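Local coordinates for UPF0130 protein PH1069 (Pyrococcus horikoshii, PDB 2IT2) that probably methylates N-4 of the 4-demethylwyosine derivative at position 37 of tRNA(Phe), using S-adenosyl-L-methionine as the methyl donor, at residues Leu38-Thr51 with Leu108-Leu121. Sequence-based numbering, arbitrary orientation.
Sequences LLKKINSIENYFTT and LHVGAKTLEDAVKL
Y48 and F49 lie against A112 and G111 where the strand starting at Y48 runs antiparallel to the end of strand 98-112, in the antiparallel sheet of this TYW3-family protein. F49 and G111 form a hydrogen-bonded pair, F49 N to G111 O (3.2 Å) and G111 N to F49 O (2.8 Å), between the non-hydrogen-bonded pairs Y48-A112 and T50-V110. Helices 36-43 and 115-127 meet the face of the sheet that bears Y48, T50, V110 and A112, with I42 CG2 tip to tip with V110 CG1 and L121 running alongside Y48 in the opposite direction.

The Y48 side chain bridges from strand to helix. Its CB lies 3.9 Å from V110 CG1; with CG anti to the carbonyl carbon (chi1 -55°), the ring heads for helix 115-127. CD1 passes G111 O and L121 CD2, CE1 meets L121 CB at 3.9 Å and A112 CB, and CZ nears D117 CB. Y48 OH then donates to D117 O (2.7 Å), lying above that carbonyl's plane while L121 N, the helical donor, comes from the opposite face. A phenylalanine in place of Y48 would probably leave D117 O with its helical bond alone and a bridging water without its hydroxyl partner.

On the other face, the F49 ring covers G111, whose CA makes a CH-pi contact 3.8 Å from the ring centroid, over the face. Helix 11-27 also packs on F49, through F11, K15 and A18. Past Y48, K113 N donates to N47 O, and the N47 amide lies beside the D117 carboxylate, their planes 25° apart. T114 OG1 caps helix 115-127 by accepting from D117 N, while the water donates to both Y48 OH and D117 OD1, 2.6 Å from the latter.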
# COMPACT_ATOMS: atom_id res chain seq x y z
N LEU B 38 5.14 -21.70 -3.84
CA LEU B 38 4.63 -20.67 -4.75
C LEU B 38 5.76 -20.07 -5.57
O LEU B 38 5.61 -19.85 -6.77
CB LEU B 38 3.92 -19.57 -3.95
CG LEU B 38 3.48 -18.30 -4.69
CD1 LEU B 38 2.50 -18.65 -5.82
CD2 LEU B 38 2.84 -17.36 -3.70
N LEU B 39 6.90 -19.79 -4.92
CA LEU B 39 8.02 -19.21 -5.65
C LEU B 39 8.53 -20.19 -6.70
O LEU B 39 8.85 -19.80 -7.82
CB LEU B 39 9.17 -18.84 -4.71
CG LEU B 39 8.84 -17.79 -3.66
CD1 LEU B 39 10.06 -17.58 -2.79
CD2 LEU B 39 8.42 -16.49 -4.30
N LYS B 40 8.63 -21.47 -6.35
CA LYS B 40 9.10 -22.43 -7.33
C LYS B 40 8.12 -22.54 -8.48
O LYS B 40 8.54 -22.69 -9.63
CB LYS B 40 9.30 -23.80 -6.69
CG LYS B 40 10.41 -23.81 -5.67
CD LYS B 40 10.55 -25.18 -5.05
CE LYS B 40 11.67 -25.23 -4.02
NZ LYS B 40 11.76 -26.58 -3.39
N LYS B 41 6.83 -22.44 -8.19
CA LYS B 41 5.81 -22.52 -9.23
C LYS B 41 5.89 -21.32 -10.19
O LYS B 41 5.78 -21.49 -11.40
CB LYS B 41 4.40 -22.58 -8.62
CG LYS B 41 3.35 -23.20 -9.54
CD LYS B 41 3.67 -24.67 -9.80
CE LYS B 41 2.62 -25.33 -10.67
NZ LYS B 41 2.51 -24.67 -12.00
N ILE B 42 6.06 -20.12 -9.66
CA ILE B 42 6.13 -18.95 -10.53
C ILE B 42 7.33 -19.07 -11.45
O ILE B 42 7.23 -18.81 -12.65
CB ILE B 42 6.23 -17.63 -9.72
CG1 ILE B 42 4.93 -17.42 -8.93
CG2 ILE B 42 6.52 -16.46 -10.66
CD1 ILE B 42 5.01 -16.29 -7.90
N ASN B 43 8.47 -19.48 -10.90
CA ASN B 43 9.68 -19.61 -11.69
C ASN B 43 9.61 -20.72 -12.72
O ASN B 43 10.43 -20.78 -13.64
CB ASN B 43 10.87 -19.83 -10.78
CG ASN B 43 11.29 -18.57 -10.09
OD1 ASN B 43 11.75 -17.62 -10.74
ND2 ASN B 43 11.13 -18.52 -8.78
N SER B 44 8.63 -21.62 -12.57
CA SER B 44 8.52 -22.70 -13.53
C SER B 44 7.81 -22.25 -14.79
O SER B 44 7.80 -22.98 -15.76
CB SER B 44 7.77 -23.91 -12.97
OG SER B 44 6.36 -23.65 -12.90
N ILE B 45 7.16 -21.08 -14.74
CA ILE B 45 6.45 -20.50 -15.89
C ILE B 45 7.49 -19.72 -16.69
O ILE B 45 8.23 -18.91 -16.15
CB ILE B 45 5.31 -19.54 -15.45
CG1 ILE B 45 4.39 -20.27 -14.47
CG2 ILE B 45 4.51 -19.07 -16.68
CD1 ILE B 45 3.77 -21.53 -15.04
N GLU B 46 7.52 -19.98 -18.00
CA GLU B 46 8.50 -19.38 -18.90
C GLU B 46 8.67 -17.86 -18.86
O GLU B 46 9.80 -17.37 -18.81
CB GLU B 46 8.21 -19.82 -20.34
CG GLU B 46 9.26 -19.42 -21.36
CD GLU B 46 8.99 -20.04 -22.72
OE1 GLU B 46 7.92 -19.76 -23.30
OE2 GLU B 46 9.85 -20.82 -23.20
N ASN B 47 7.58 -17.11 -18.87
CA ASN B 47 7.67 -15.65 -18.90
C ASN B 47 7.77 -14.86 -17.60
O ASN B 47 7.59 -13.64 -17.61
CB ASN B 47 6.52 -15.10 -19.72
CG ASN B 47 6.47 -15.67 -21.11
OD1 ASN B 47 7.52 -15.95 -21.70
ND2 ASN B 47 5.28 -15.85 -21.65
N TYR B 48 8.11 -15.54 -16.50
CA TYR B 48 8.22 -14.87 -15.20
C TYR B 48 9.38 -15.42 -14.38
O TYR B 48 9.90 -16.49 -14.66
CB TYR B 48 6.95 -15.11 -14.37
CG TYR B 48 5.67 -14.71 -15.06
CD1 TYR B 48 5.30 -13.37 -15.14
CD2 TYR B 48 4.84 -15.67 -15.64
CE1 TYR B 48 4.14 -12.98 -15.78
CE2 TYR B 48 3.66 -15.29 -16.29
CZ TYR B 48 3.32 -13.94 -16.37
OH TYR B 48 2.23 -13.53 -17.10
N PHE B 49 9.79 -14.65 -13.37
CA PHE B 49 10.83 -15.07 -12.41
C PHE B 49 10.56 -14.30 -11.13
O PHE B 49 9.91 -13.26 -11.16
CB PHE B 49 12.27 -14.84 -12.92
CG PHE B 49 12.61 -13.40 -13.21
CD1 PHE B 49 13.00 -12.54 -12.18
CD2 PHE B 49 12.59 -12.91 -14.52
CE1 PHE B 49 13.36 -11.21 -12.45
CE2 PHE B 49 12.96 -11.58 -14.80
CZ PHE B 49 13.34 -10.73 -13.76
N THR B 50 11.05 -14.80 -10.00
CA THR B 50 10.82 -14.10 -8.74
C THR B 50 12.07 -13.45 -8.18
O THR B 50 13.19 -13.92 -8.42
CB THR B 50 10.24 -15.04 -7.65
OG1 THR B 50 11.20 -16.05 -7.33
CG2 THR B 50 8.95 -15.70 -8.13
N THR B 51 11.88 -12.35 -7.47
CA THR B 51 12.98 -11.65 -6.83
C THR B 51 12.56 -11.58 -5.36
O THR B 51 11.54 -12.15 -5.00
CB THR B 51 13.19 -10.23 -7.45
OG1 THR B 51 12.02 -9.44 -7.25
CG2 THR B 51 13.47 -10.33 -8.95
N LEU B 108 5.18 -10.03 -2.96
CA LEU B 108 5.93 -10.82 -3.92
C LEU B 108 6.36 -9.90 -5.06
O LEU B 108 5.58 -9.04 -5.51
CB LEU B 108 5.06 -11.97 -4.47
CG LEU B 108 4.25 -12.85 -3.51
CD1 LEU B 108 3.37 -13.80 -4.30
CD2 LEU B 108 5.17 -13.62 -2.57
N HIS B 109 7.61 -10.03 -5.49
CA HIS B 109 8.11 -9.23 -6.60
C HIS B 109 8.38 -10.22 -7.72
O HIS B 109 9.10 -11.21 -7.53
CB HIS B 109 9.37 -8.47 -6.19
CG HIS B 109 9.09 -7.28 -5.33
ND1 HIS B 109 10.09 -6.54 -4.73
CD2 HIS B 109 7.93 -6.69 -4.98
CE1 HIS B 109 9.55 -5.54 -4.06
NE2 HIS B 109 8.24 -5.60 -4.20
N VAL B 110 7.76 -9.97 -8.87
CA VAL B 110 7.90 -10.88 -10.01
C VAL B 110 8.30 -10.18 -11.32
O VAL B 110 7.68 -9.21 -11.74
CB VAL B 110 6.57 -11.64 -10.25
CG1 VAL B 110 6.76 -12.66 -11.35
CG2 VAL B 110 6.10 -12.36 -8.98
N GLY B 111 9.35 -10.67 -11.96
CA GLY B 111 9.77 -10.07 -13.22
C GLY B 111 8.95 -10.69 -14.34
O GLY B 111 8.59 -11.86 -14.26
N ALA B 112 8.63 -9.91 -15.38
CA ALA B 112 7.84 -10.40 -16.51
C ALA B 112 8.54 -10.12 -17.83
O ALA B 112 9.22 -9.11 -17.98
CB ALA B 112 6.45 -9.73 -16.51
N LYS B 113 8.37 -11.03 -18.79
CA LYS B 113 9.02 -10.86 -20.08
C LYS B 113 8.46 -9.74 -20.97
O LYS B 113 9.22 -9.10 -21.71
CB LYS B 113 9.00 -12.19 -20.83
CG LYS B 113 9.75 -12.15 -22.15
CD LYS B 113 9.79 -13.52 -22.77
CE LYS B 113 10.59 -13.50 -24.06
NZ LYS B 113 10.71 -14.85 -24.67
N THR B 114 7.15 -9.50 -20.90
CA THR B 114 6.52 -8.46 -21.72
C THR B 114 5.48 -7.71 -20.90
O THR B 114 5.08 -8.16 -19.82
CB THR B 114 5.80 -9.05 -22.95
OG1 THR B 114 4.65 -9.79 -22.52
CG2 THR B 114 6.73 -9.98 -23.69
N LEU B 115 5.04 -6.56 -21.41
CA LEU B 115 4.04 -5.78 -20.70
C LEU B 115 2.75 -6.58 -20.62
O LEU B 115 2.04 -6.53 -19.62
CB LEU B 115 3.81 -4.45 -21.42
CG LEU B 115 2.77 -3.55 -20.76
CD1 LEU B 115 3.17 -3.20 -19.32
CD2 LEU B 115 2.63 -2.28 -21.61
N GLU B 116 2.44 -7.32 -21.68
CA GLU B 116 1.24 -8.13 -21.67
C GLU B 116 1.29 -9.21 -20.59
O GLU B 116 0.28 -9.48 -19.94
CB GLU B 116 1.02 -8.79 -23.03
CG GLU B 116 -0.29 -9.54 -23.13
CD GLU B 116 -0.47 -10.15 -24.49
OE1 GLU B 116 -0.39 -9.40 -25.48
OE2 GLU B 116 -0.69 -11.38 -24.57
N ASP B 117 2.45 -9.84 -20.41
CA ASP B 117 2.60 -10.89 -19.40
C ASP B 117 2.40 -10.28 -18.02
O ASP B 117 1.74 -10.87 -17.17
CB ASP B 117 3.98 -11.55 -19.47
CG ASP B 117 4.19 -12.34 -20.74
OD1 ASP B 117 3.24 -13.05 -21.16
OD2 ASP B 117 5.29 -12.27 -21.31
N ALA B 118 2.95 -9.09 -17.82
CA ALA B 118 2.80 -8.42 -16.53
C ALA B 118 1.34 -8.13 -16.21
O ALA B 118 0.87 -8.39 -15.11
CB ALA B 118 3.60 -7.14 -16.53
N VAL B 119 0.61 -7.56 -17.17
CA VAL B 119 -0.79 -7.25 -16.93
C VAL B 119 -1.63 -8.51 -16.67
O VAL B 119 -2.55 -8.49 -15.85
CB VAL B 119 -1.39 -6.47 -18.11
CG1 VAL B 119 -2.88 -6.25 -17.91
CG2 VAL B 119 -0.67 -5.16 -18.25
N LYS B 120 -1.30 -9.60 -17.36
CA LYS B 120 -2.02 -10.84 -17.13
C LYS B 120 -1.83 -11.30 -15.69
O LYS B 120 -2.78 -11.75 -15.05
CB LYS B 120 -1.52 -11.93 -18.06
CG LYS B 120 -1.99 -11.79 -19.48
CD LYS B 120 -1.37 -12.86 -20.35
CE LYS B 120 -1.67 -14.27 -19.84
NZ LYS B 120 -3.13 -14.55 -19.75
N LEU B 121 -0.60 -11.19 -15.18
CA LEU B 121 -0.31 -11.62 -13.81
C LEU B 121 -0.98 -10.72 -12.78
O LEU B 121 -1.49 -11.19 -11.78
CB LEU B 121 1.21 -11.63 -13.57
CG LEU B 121 1.71 -11.87 -12.13
CD1 LEU B 121 1.20 -13.21 -11.61
CD2 LEU B 121 3.24 -11.85 -12.09
O HOH W 1 2.01 -14.69 -19.60